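Local coordinates for hypothetical protein Atu3615 (Agrobacterium tumefaciens str. C58, PDB 1ZNP) that is of unknown function but belongs to the DUF985 family of the cupin superfamily, whose members share a small beta-barrel fold, at residues A9-L14 with G22-Q27; G35-S40 with V58-E63; F87-A92 with P99-P104. One frame throughout, in Å; residues are numbered along the deposited sequence.

Interaction 1: residues A9-L14 with G22-Q27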
loop_
_atom_site.group_PDB
_atom_site.type_symbol
_atom_site.label_atom_id
_atom_site.label_comp_id
_atom_site.label_asym_id
_atom_site.label_seq_id
_atom_site.Cartn_x
_atom_site.Cartn_y
_atom_site.Cartn_z
ATOM N N ALA A 9 9.775 -25.874 -11.758
ATOM C CA ALA A 9 8.679 -26.637 -12.324
ATOM C C ALA A 9 7.710 -25.661 -13.008
ATOM O O ALA A 9 7.145 -25.957 -14.063
ATOM C CB ALA A 9 7.978 -27.431 -11.229
ATOM N N ILE A 10 7.542 -24.485 -12.410
ATOM C CA ILE A 10 6.653 -23.470 -12.966
ATOM C C ILE A 10 7.243 -22.924 -14.251
ATOM O O ILE A 10 6.558 -22.833 -15.271
ATOM C CB ILE A 10 6.446 -22.306 -11.981
ATOM C CG1 ILE A 10 5.729 -22.818 -10.734
ATOM C CG2 ILE A 10 5.612 -21.215 -12.634
ATOM C CD1 ILE A 10 5.705 -21.839 -9.583
ATOM N N ILE A 11 8.518 -22.550 -14.178
ATOM C CA ILE A 11 9.251 -22.017 -15.324
ATOM C C ILE A 11 9.145 -22.989 -16.487
ATOM O O ILE A 11 8.931 -22.597 -17.636
ATOM C CB ILE A 11 10.747 -21.839 -14.986
ATOM C CG1 ILE A 11 10.931 -20.640 -14.058
ATOM C CG2 ILE A 11 11.562 -21.698 -16.256
ATOM C CD1 ILE A 11 12.377 -20.381 -13.686
ATOM N N ARG A 12 9.305 -24.267 -16.175
ATOM C CA ARG A 12 9.230 -25.301 -17.184
ATOM C C ARG A 12 7.813 -25.476 -17.709
ATOM O O ARG A 12 7.594 -25.483 -18.924
ATOM C CB ARG A 12 9.753 -26.630 -16.621
ATOM C CG ARG A 12 9.406 -27.837 -17.484
ATOM C CD ARG A 12 9.851 -27.633 -18.934
ATOM N NE ARG A 12 9.221 -28.584 -19.849
ATOM C CZ ARG A 12 9.462 -28.645 -21.156
ATOM N NH1 ARG A 12 10.329 -27.808 -21.716
ATOM N NH2 ARG A 12 8.832 -29.545 -21.903
ATOM N N GLU A 13 6.852 -25.599 -16.801
ATOM C CA GLU A 13 5.472 -25.795 -17.206
ATOM C C GLU A 13 4.863 -24.650 -17.993
ATOM O O GLU A 13 4.120 -24.876 -18.936
ATOM C CB GLU A 13 4.605 -26.086 -15.986
ATOM C CG GLU A 13 3.130 -26.328 -16.309
ATOM C CD GLU A 13 2.895 -27.550 -17.187
ATOM O OE1 GLU A 13 3.792 -28.423 -17.261
ATOM O OE2 GLU A 13 1.803 -27.649 -17.788
ATOM N N LEU A 14 5.169 -23.416 -17.616
ATOM C CA LEU A 14 4.588 -22.271 -18.304
ATOM C C LEU A 14 5.424 -21.708 -19.448
ATOM O O LEU A 14 4.992 -20.796 -20.145
ATOM C CB LEU A 14 4.255 -21.168 -17.288
ATOM C CG LEU A 14 3.091 -21.517 -16.348
ATOM C CD1 LEU A 14 2.830 -20.364 -15.372
ATOM C CD2 LEU A 14 1.834 -21.812 -17.162
ATOM N N GLY A 22 14.299 -8.672 -14.563
ATOM C CA GLY A 22 14.632 -9.669 -13.561
ATOM C C GLY A 22 13.439 -10.606 -13.498
ATOM O O GLY A 22 12.332 -10.200 -13.831
ATOM N N GLY A 23 13.655 -11.851 -13.083
ATOM C CA GLY A 23 12.563 -12.804 -13.018
ATOM C C GLY A 23 12.346 -13.508 -14.350
ATOM O O GLY A 23 13.122 -13.337 -15.289
ATOM N N PHE A 24 11.282 -14.298 -14.428
ATOM C CA PHE A 24 10.951 -15.025 -15.640
ATOM C C PHE A 24 9.518 -14.690 -16.034
ATOM O O PHE A 24 8.681 -14.420 -15.172
ATOM C CB PHE A 24 11.113 -16.534 -15.409
ATOM C CG PHE A 24 12.461 -16.912 -14.883
ATOM C CD1 PHE A 24 12.782 -16.696 -13.547
ATOM C CD2 PHE A 24 13.435 -17.413 -15.737
ATOM C CE1 PHE A 24 14.058 -16.971 -13.068
ATOM C CE2 PHE A 24 14.717 -17.692 -15.275
ATOM C CZ PHE A 24 15.033 -17.472 -13.935
ATOM N N TYR A 25 9.221 -14.717 -17.325
ATOM C CA TYR A 25 7.880 -14.372 -17.751
ATOM C C TYR A 25 7.513 -14.982 -19.095
ATOM O O TYR A 25 8.344 -15.577 -19.777
ATOM C CB TYR A 25 7.755 -12.848 -17.842
ATOM C CG TYR A 25 8.132 -12.280 -19.197
ATOM C CD1 TYR A 25 7.169 -11.688 -20.007
ATOM C CD2 TYR A 25 9.442 -12.361 -19.683
ATOM C CE1 TYR A 25 7.487 -11.191 -21.264
ATOM C CE2 TYR A 25 9.774 -11.861 -20.952
ATOM C CZ TYR A 25 8.785 -11.279 -21.731
ATOM O OH TYR A 25 9.072 -10.778 -22.979
ATOM N N HIS A 26 6.251 -14.826 -19.466
ATOM C CA HIS A 26 5.752 -15.319 -20.735
ATOM C C HIS A 26 4.501 -14.523 -21.041
ATOM O O HIS A 26 3.609 -14.422 -20.204
ATOM C CB HIS A 26 5.414 -16.816 -20.661
ATOM C CG HIS A 26 4.677 -17.320 -21.862
ATOM N ND1 HIS A 26 5.284 -17.511 -23.086
ATOM C CD2 HIS A 26 3.367 -17.618 -22.042
ATOM C CE1 HIS A 26 4.379 -17.902 -23.968
ATOM N NE2 HIS A 26 3.209 -17.974 -23.360
ATOM N N GLN A 27 4.439 -13.940 -22.229
ATOM C CA GLN A 27 3.263 -13.170 -22.613
ATOM C C GLN A 27 2.212 -14.199 -23.002
ATOM O O GLN A 27 2.478 -15.107 -23.788
ATOM C CB GLN A 27 3.576 -12.242 -23.789
ATOM C CG GLN A 27 2.404 -11.370 -24.217
ATOM C CD GLN A 27 2.769 -10.397 -25.329
ATOM O OE1 GLN A 27 3.592 -9.503 -25.145
ATOM N NE2 GLN A 27 2.159 -10.577 -26.492
#
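Ile11, on the helix, and Phe24, at the start of the strand, make the close part of this contact. The terminal methyl CD1 of Ile11 sits almost exactly over the middle of the Phe24 ring, 3.5 Å from its centroid and only 6° off the ring normal, a CH-pi contact over the face. All six ring carbons are consequently at similar range, from 3.7 Å for Phe24 CG to Ile11 CD1 to 3.9 Å for Phe24 CZ to the same methyl. Ile11 achieves this with an extended outer arm, CD1 anti to CA (chi2 -179°), while its CG1 lies farther from the ring, 4.1 Å from Phe24 CG. One helical turn on, the contact is looser. There the backbone carbonyl O of Leu14 lies over one face of the His26 imidazole, 3.9 Å from His26 CG, and no hydrogen bond crosses between the segments. All four touching residues are partly exposed, so the pair of contacts belongs to the surface of the molecule. Leu16, in the short connection between helix and strand, packs against both Phe24 and His26. Beyond them strand 24-30 pairs with strand 41-48 through Phe24 with Leu46 and His26 with Tyr44, and Ile10 of the helix reaches Leu46 and, on strand 117-124, Phe117 and Leu119: helix 7-14 thus packs beside this part of the mixed sheet.

Interaction 2: residues G35-S40 with V58-E63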
loop_
_atom_site.group_PDB
_atom_site.type_symbol
_atom_site.label_atom_id
_atom_site.label_comp_id
_atom_site.label_asym_id
_atom_site.label_seq_id
_atom_site.Cartn_x
_atom_site.Cartn_y
_atom_site.Cartn_z
ATOM N N GLY A 35 -5.703 -1.481 -32.072
ATOM C CA GLY A 35 -4.405 -1.171 -32.640
ATOM C C GLY A 35 -3.448 -2.340 -32.619
ATOM O O GLY A 35 -3.867 -3.484 -32.463
ATOM N N GLU A 36 -2.165 -2.044 -32.787
ATOM C CA GLU A 36 -1.124 -3.060 -32.796
ATOM C C GLU A 36 -0.669 -3.411 -31.391
ATOM O O GLU A 36 -0.067 -4.464 -31.162
ATOM C CB GLU A 36 0.077 -2.583 -33.620
ATOM C CG GLU A 36 -0.025 -2.916 -35.104
ATOM C CD GLU A 36 -1.213 -2.250 -35.791
ATOM O OE1 GLU A 36 -1.564 -2.666 -36.917
ATOM O OE2 GLU A 36 -1.789 -1.306 -35.209
ATOM N N ARG A 37 -0.940 -2.517 -30.452
ATOM C CA ARG A 37 -0.572 -2.770 -29.075
ATOM C C ARG A 37 -1.681 -3.597 -28.451
ATOM O O ARG A 37 -1.447 -4.368 -27.522
ATOM C CB ARG A 37 -0.396 -1.453 -28.315
ATOM C CG ARG A 37 0.812 -0.650 -28.766
ATOM C CD ARG A 37 1.001 0.604 -27.934
ATOM N NE ARG A 37 1.199 0.303 -26.519
ATOM C CZ ARG A 37 1.637 1.187 -25.622
ATOM N NH1 ARG A 37 1.786 0.824 -24.353
ATOM N NH2 ARG A 37 1.937 2.428 -25.994
ATOM N N GLY A 38 -2.887 -3.448 -28.994
ATOM C CA GLY A 38 -4.034 -4.166 -28.479
ATOM C C GLY A 38 -4.654 -3.413 -27.310
ATOM O O GLY A 38 -3.960 -2.681 -26.604
ATOM N N HIS A 39 -5.959 -3.565 -27.106
ATOM C CA HIS A 39 -6.599 -2.894 -25.992
ATOM C C HIS A 39 -5.851 -3.267 -24.713
ATOM O O HIS A 39 -5.837 -2.496 -23.771
ATOM C CB HIS A 39 -8.079 -3.288 -25.858
ATOM C CG HIS A 39 -8.963 -2.671 -26.893
ATOM N ND1 HIS A 39 -8.894 -1.335 -27.227
ATOM C CD2 HIS A 39 -9.965 -3.193 -27.637
ATOM C CE1 HIS A 39 -9.817 -1.061 -28.130
ATOM N NE2 HIS A 39 -10.482 -2.171 -28.396
ATOM N N SER A 40 -5.235 -4.446 -24.676
ATOM C CA SER A 40 -4.481 -4.836 -23.490
ATOM C C SER A 40 -3.598 -6.058 -23.719
ATOM O O SER A 40 -3.650 -6.674 -24.777
ATOM C CB SER A 40 -5.436 -5.138 -22.340
ATOM O OG SER A 40 -6.059 -6.402 -22.517
ATOM N N VAL A 58 6.212 1.595 -16.896
ATOM C CA VAL A 58 5.531 1.470 -18.166
ATOM C C VAL A 58 5.011 2.892 -18.346
ATOM O O VAL A 58 4.098 3.325 -17.641
ATOM C CB VAL A 58 4.384 0.456 -18.070
ATOM C CG1 VAL A 58 3.727 0.288 -19.416
ATOM C CG2 VAL A 58 4.922 -0.884 -17.563
ATOM N N THR A 59 5.619 3.614 -19.284
ATOM C CA THR A 59 5.309 5.020 -19.522
ATOM C C THR A 59 3.901 5.454 -19.867
ATOM O O THR A 59 3.458 6.504 -19.409
ATOM C CB THR A 59 6.227 5.623 -20.622
ATOM O OG1 THR A 59 5.919 5.027 -21.889
ATOM C CG2 THR A 59 7.698 5.385 -20.293
ATOM N N ASP A 60 3.184 4.661 -20.651
ATOM C CA ASP A 60 1.855 5.071 -21.089
ATOM C C ASP A 60 0.719 4.094 -20.860
ATOM O O ASP A 60 -0.263 4.082 -21.607
ATOM C CB ASP A 60 1.930 5.398 -22.570
ATOM C CG ASP A 60 2.661 4.316 -23.362
ATOM O OD1 ASP A 60 3.350 4.665 -24.338
ATOM O OD2 ASP A 60 2.541 3.120 -23.017
ATOM N N ALA A 61 0.838 3.275 -19.829
ATOM C CA ALA A 61 -0.211 2.316 -19.558
ATOM C C ALA A 61 -0.177 1.896 -18.110
ATOM O O ALA A 61 0.885 1.879 -17.485
ATOM C CB ALA A 61 -0.050 1.104 -20.453
ATOM N N VAL A 62 -1.365 1.577 -17.603
ATOM C CA VAL A 62 -1.584 1.116 -16.249
ATOM C C VAL A 62 -1.343 -0.400 -16.194
ATOM O O VAL A 62 -1.834 -1.159 -17.038
ATOM C CB VAL A 62 -3.045 1.372 -15.826
ATOM C CG1 VAL A 62 -3.340 0.691 -14.494
ATOM C CG2 VAL A 62 -3.305 2.862 -15.743
ATOM N N GLU A 63 -0.601 -0.839 -15.194
ATOM C CA GLU A 63 -0.338 -2.249 -15.043
ATOM C C GLU A 63 -0.963 -2.753 -13.746
ATOM O O GLU A 63 -0.815 -2.137 -12.696
ATOM C CB GLU A 63 1.168 -2.501 -15.040
ATOM C CG GLU A 63 1.535 -3.956 -14.800
ATOM C CD GLU A 63 2.923 -4.294 -15.301
ATOM O OE1 GLU A 63 3.840 -3.473 -15.095
ATOM O OE2 GLU A 63 3.089 -5.386 -15.892
#
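Arg37 leaves its loop with CG anti to the carbonyl carbon (chi1 -69°), and a bend at chi3 (60°) turns the guanidinium toward Asp60, whose own CG stands between its backbone N and carbonyl carbon. The two side chains approach from opposite directions and meet end-on, each terminal nitrogen taking one carboxylate oxygen. Arg37 NH1 donates to Asp60 OD2 at 2.8 Å, and Arg37 NH2 to Asp60 OD1 at 3.1 Å; both hydrogen bonds are fairly straight. From the arginine's standpoint the geometry is nearly flat, since both oxygens lie close to the guanidinium plane at its edge. The carboxylate, however, is turned by 52° against that plane, and both nitrogens reach its oxygens from above the carboxylate plane. The pair is therefore a bidentate, end-on salt bridge with the carboxylate twisted out of the guanidinium plane. Beside it the methyl CB of Ala61 lies 4.3 Å from Arg37 NH1, the closest apolar neighbour across the contact.

Each partner is also held by a third piece of chain. Arg37 NH1 hydrogen-bonds to the carbonyl O of Gly127, and Asp60 OD1 to the hydroxyl of Ser132, whose residue also packs against Arg37. NH1 is thus shared between a carboxylate and a backbone carbonyl. The loops ahead of strands 41-48 and 63-68 are joined to each other by the salt bridge, and each is tied by its own side chain to 127-132. With a guanidinium paired so closely, the carboxylate of Asp60 is probably stabilised in its ionised form, and the two-bond grip restricts rotation of both groups.

Interaction 3: residues F87-A92 with P99-P104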
loop_
_atom_site.group_PDB
_atom_site.type_symbol
_atom_site.label_atom_id
_atom_site.label_comp_id
_atom_site.label_asym_id
_atom_site.label_seq_id
_atom_site.Cartn_x
_atom_site.Cartn_y
_atom_site.Cartn_z
ATOM N N PHE A 87 3.038 -2.184 -1.002
ATOM C CA PHE A 87 1.872 -3.016 -0.772
ATOM C C PHE A 87 2.279 -4.474 -0.738
ATOM O O PHE A 87 3.139 -4.905 -1.499
ATOM C CB PHE A 87 0.845 -2.790 -1.888
ATOM C CG PHE A 87 0.482 -1.349 -2.083
ATOM C CD1 PHE A 87 -0.263 -0.666 -1.119
ATOM C CD2 PHE A 87 0.918 -0.656 -3.210
ATOM C CE1 PHE A 87 -0.570 0.691 -1.276
ATOM C CE2 PHE A 87 0.616 0.697 -3.376
ATOM C CZ PHE A 87 -0.129 1.369 -2.408
ATOM N N THR A 88 1.682 -5.229 0.169
ATOM C CA THR A 88 1.969 -6.642 0.246
ATOM C C THR A 88 0.930 -7.309 -0.649
ATOM O O THR A 88 -0.265 -7.301 -0.361
ATOM C CB THR A 88 1.867 -7.165 1.694
ATOM O OG1 THR A 88 2.871 -6.524 2.493
ATOM C CG2 THR A 88 2.128 -8.661 1.741
ATOM N N LEU A 89 1.405 -7.840 -1.764
ATOM C CA LEU A 89 0.558 -8.509 -2.737
ATOM C C LEU A 89 0.469 -9.968 -2.345
ATOM O O LEU A 89 1.477 -10.661 -2.326
ATOM C CB LEU A 89 1.184 -8.398 -4.123
ATOM C CG LEU A 89 0.455 -9.122 -5.253
ATOM C CD1 LEU A 89 -0.874 -8.440 -5.525
ATOM C CD2 LEU A 89 1.334 -9.126 -6.493
ATOM N N GLY A 90 -0.738 -10.430 -2.032
ATOM C CA GLY A 90 -0.915 -11.810 -1.630
ATOM C C GLY A 90 -2.362 -12.130 -1.339
ATOM O O GLY A 90 -3.227 -11.270 -1.479
ATOM N N PRO A 91 -2.658 -13.363 -0.913
ATOM C CA PRO A 91 -4.028 -13.764 -0.612
ATOM C C PRO A 91 -4.511 -13.579 0.830
ATOM O O PRO A 91 -5.704 -13.681 1.084
ATOM C CB PRO A 91 -4.032 -15.229 -1.023
ATOM C CG PRO A 91 -2.687 -15.682 -0.541
ATOM C CD PRO A 91 -1.766 -14.541 -0.964
ATOM N N ALA A 92 -3.601 -13.328 1.769
ATOM C CA ALA A 92 -3.984 -13.158 3.177
ATOM C C ALA A 92 -4.696 -11.819 3.402
ATOM O O ALA A 92 -4.190 -10.904 4.054
ATOM C CB ALA A 92 -2.747 -13.267 4.073
ATOM N N PRO A 99 -4.567 -9.409 -3.235
ATOM C CA PRO A 99 -4.070 -10.171 -4.382
ATOM C C PRO A 99 -4.123 -9.385 -5.684
ATOM O O PRO A 99 -3.798 -9.898 -6.743
ATOM C CB PRO A 99 -4.981 -11.396 -4.404
ATOM C CG PRO A 99 -6.312 -10.809 -3.973
ATOM C CD PRO A 99 -5.919 -9.850 -2.841
ATOM N N GLN A 100 -4.538 -8.133 -5.596
ATOM C CA GLN A 100 -4.628 -7.292 -6.783
ATOM C C GLN A 100 -4.181 -5.900 -6.401
ATOM O O GLN A 100 -4.636 -5.363 -5.401
ATOM C CB GLN A 100 -6.067 -7.243 -7.292
ATOM C CG GLN A 100 -6.208 -6.637 -8.664
ATOM C CD GLN A 100 -7.652 -6.452 -9.053
ATOM O OE1 GLN A 100 -8.235 -5.386 -8.839
ATOM N NE2 GLN A 100 -8.249 -7.496 -9.612
ATOM N N VAL A 101 -3.265 -5.336 -7.180
ATOM C CA VAL A 101 -2.774 -3.983 -6.927
ATOM C C VAL A 101 -2.539 -3.260 -8.257
ATOM O O VAL A 101 -1.963 -3.815 -9.206
ATOM C CB VAL A 101 -1.486 -3.991 -6.070
ATOM C CG1 VAL A 101 -0.559 -5.063 -6.552
ATOM C CG2 VAL A 101 -0.796 -2.651 -6.151
ATOM N N ILE A 102 -3.006 -2.015 -8.299
ATOM C CA ILE A 102 -2.942 -1.179 -9.481
ATOM C C ILE A 102 -1.791 -0.203 -9.557
ATOM O O ILE A 102 -1.800 0.814 -8.879
ATOM C CB ILE A 102 -4.222 -0.338 -9.628
ATOM C CG1 ILE A 102 -5.429 -1.254 -9.790
ATOM C CG2 ILE A 102 -4.098 0.601 -10.802
ATOM C CD1 ILE A 102 -5.820 -1.912 -8.505
ATOM N N VAL A 103 -0.812 -0.490 -10.407
ATOM C CA VAL A 103 0.291 0.428 -10.561
ATOM C C VAL A 103 -0.149 1.428 -11.628
ATOM O O VAL A 103 -0.333 1.069 -12.793
ATOM C CB VAL A 103 1.577 -0.284 -11.033
ATOM C CG1 VAL A 103 2.736 0.718 -11.076
ATOM C CG2 VAL A 103 1.898 -1.456 -10.108
ATOM N N PRO A 104 -0.356 2.691 -11.240
ATOM C CA PRO A 104 -0.775 3.693 -12.218
ATOM C C PRO A 104 0.284 3.880 -13.310
ATOM O O PRO A 104 1.431 3.468 -13.148
ATOM C CB PRO A 104 -1.002 4.941 -11.360
ATOM C CG PRO A 104 -0.066 4.754 -10.235
ATOM C CD PRO A 104 -0.203 3.292 -9.905
#
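Leu89 and Val101 face each other through single methyls: Leu89 CD1 lies 3.5 Å from Val101 CG1. Leu89 has its CG anti to the backbone N (chi1 177°), which carries the branch across to the opposite segment although the side chain does not set out directly toward it. The same CD1 rests against backbone as well, 3.4 Å from the carbonyl carbon of Pro99, so one methyl touches both the Pro99 carbonyl and the valine. Val101 spreads its two branches to different partners. While CG1 meets the leucine, CG2 turns to Phe87, reaching CD2 of that ring at 3.9 Å; the phenylalanine and valine side chains approach at a slant.

Where strand 85-89 runs out, the chains draw together: the CA atoms of Gly90 and Pro99 are 4.5 Å apart. The carbonyl O of Gly90 lies against the proline ring, 3.3 Å from Pro99 CD and 3.4 Å from Pro99 CB. Proline nitrogen has no hydrogen to give, so this is packing and not a strand hydrogen bond; the backbone pairing of Thr88 and Gly90 is made instead with Arg98, just before Pro99. Past this point the strands diverge, their short axes 131° apart and 7.7 Å at closest approach.

Leu75 on strand 73-78 and Trp65 on strand 63-68 also pack on Val101, placing it in the interior. Phe87 also meets Phe87 of the second subunit, ring against ring, so one end of the cluster adjoins the dimer interface. Aliphatic and aromatic side chains converging between splayed strands, within a sheet of otherwise mostly antiparallel neighbours, are consistent with the hydrophobic interior of a cupin beta-barrel.

From the N terminus, interaction 1 comes first and closes the short connection between helix 7-14 and strand 24-30. Interaction 2 then spans residues 41-57, joining the loop before strand 41-48 to the loop before strand 63-68. Interaction 3 closes the loop of residues 90-96 between strands 85-89 and 97-103. The three follow one another in series, none nested in or crossing another. Interactions 1 and 3 reach the same mixed sheet, with centres about 20 Å apart. Interactions 2 and 3 touch: Glu63 O lies 2.8 Å from Val103 N, a probable hydrogen bond, and Val62 CG1 packs on Ile102 CG2. Interaction 1 touches neither.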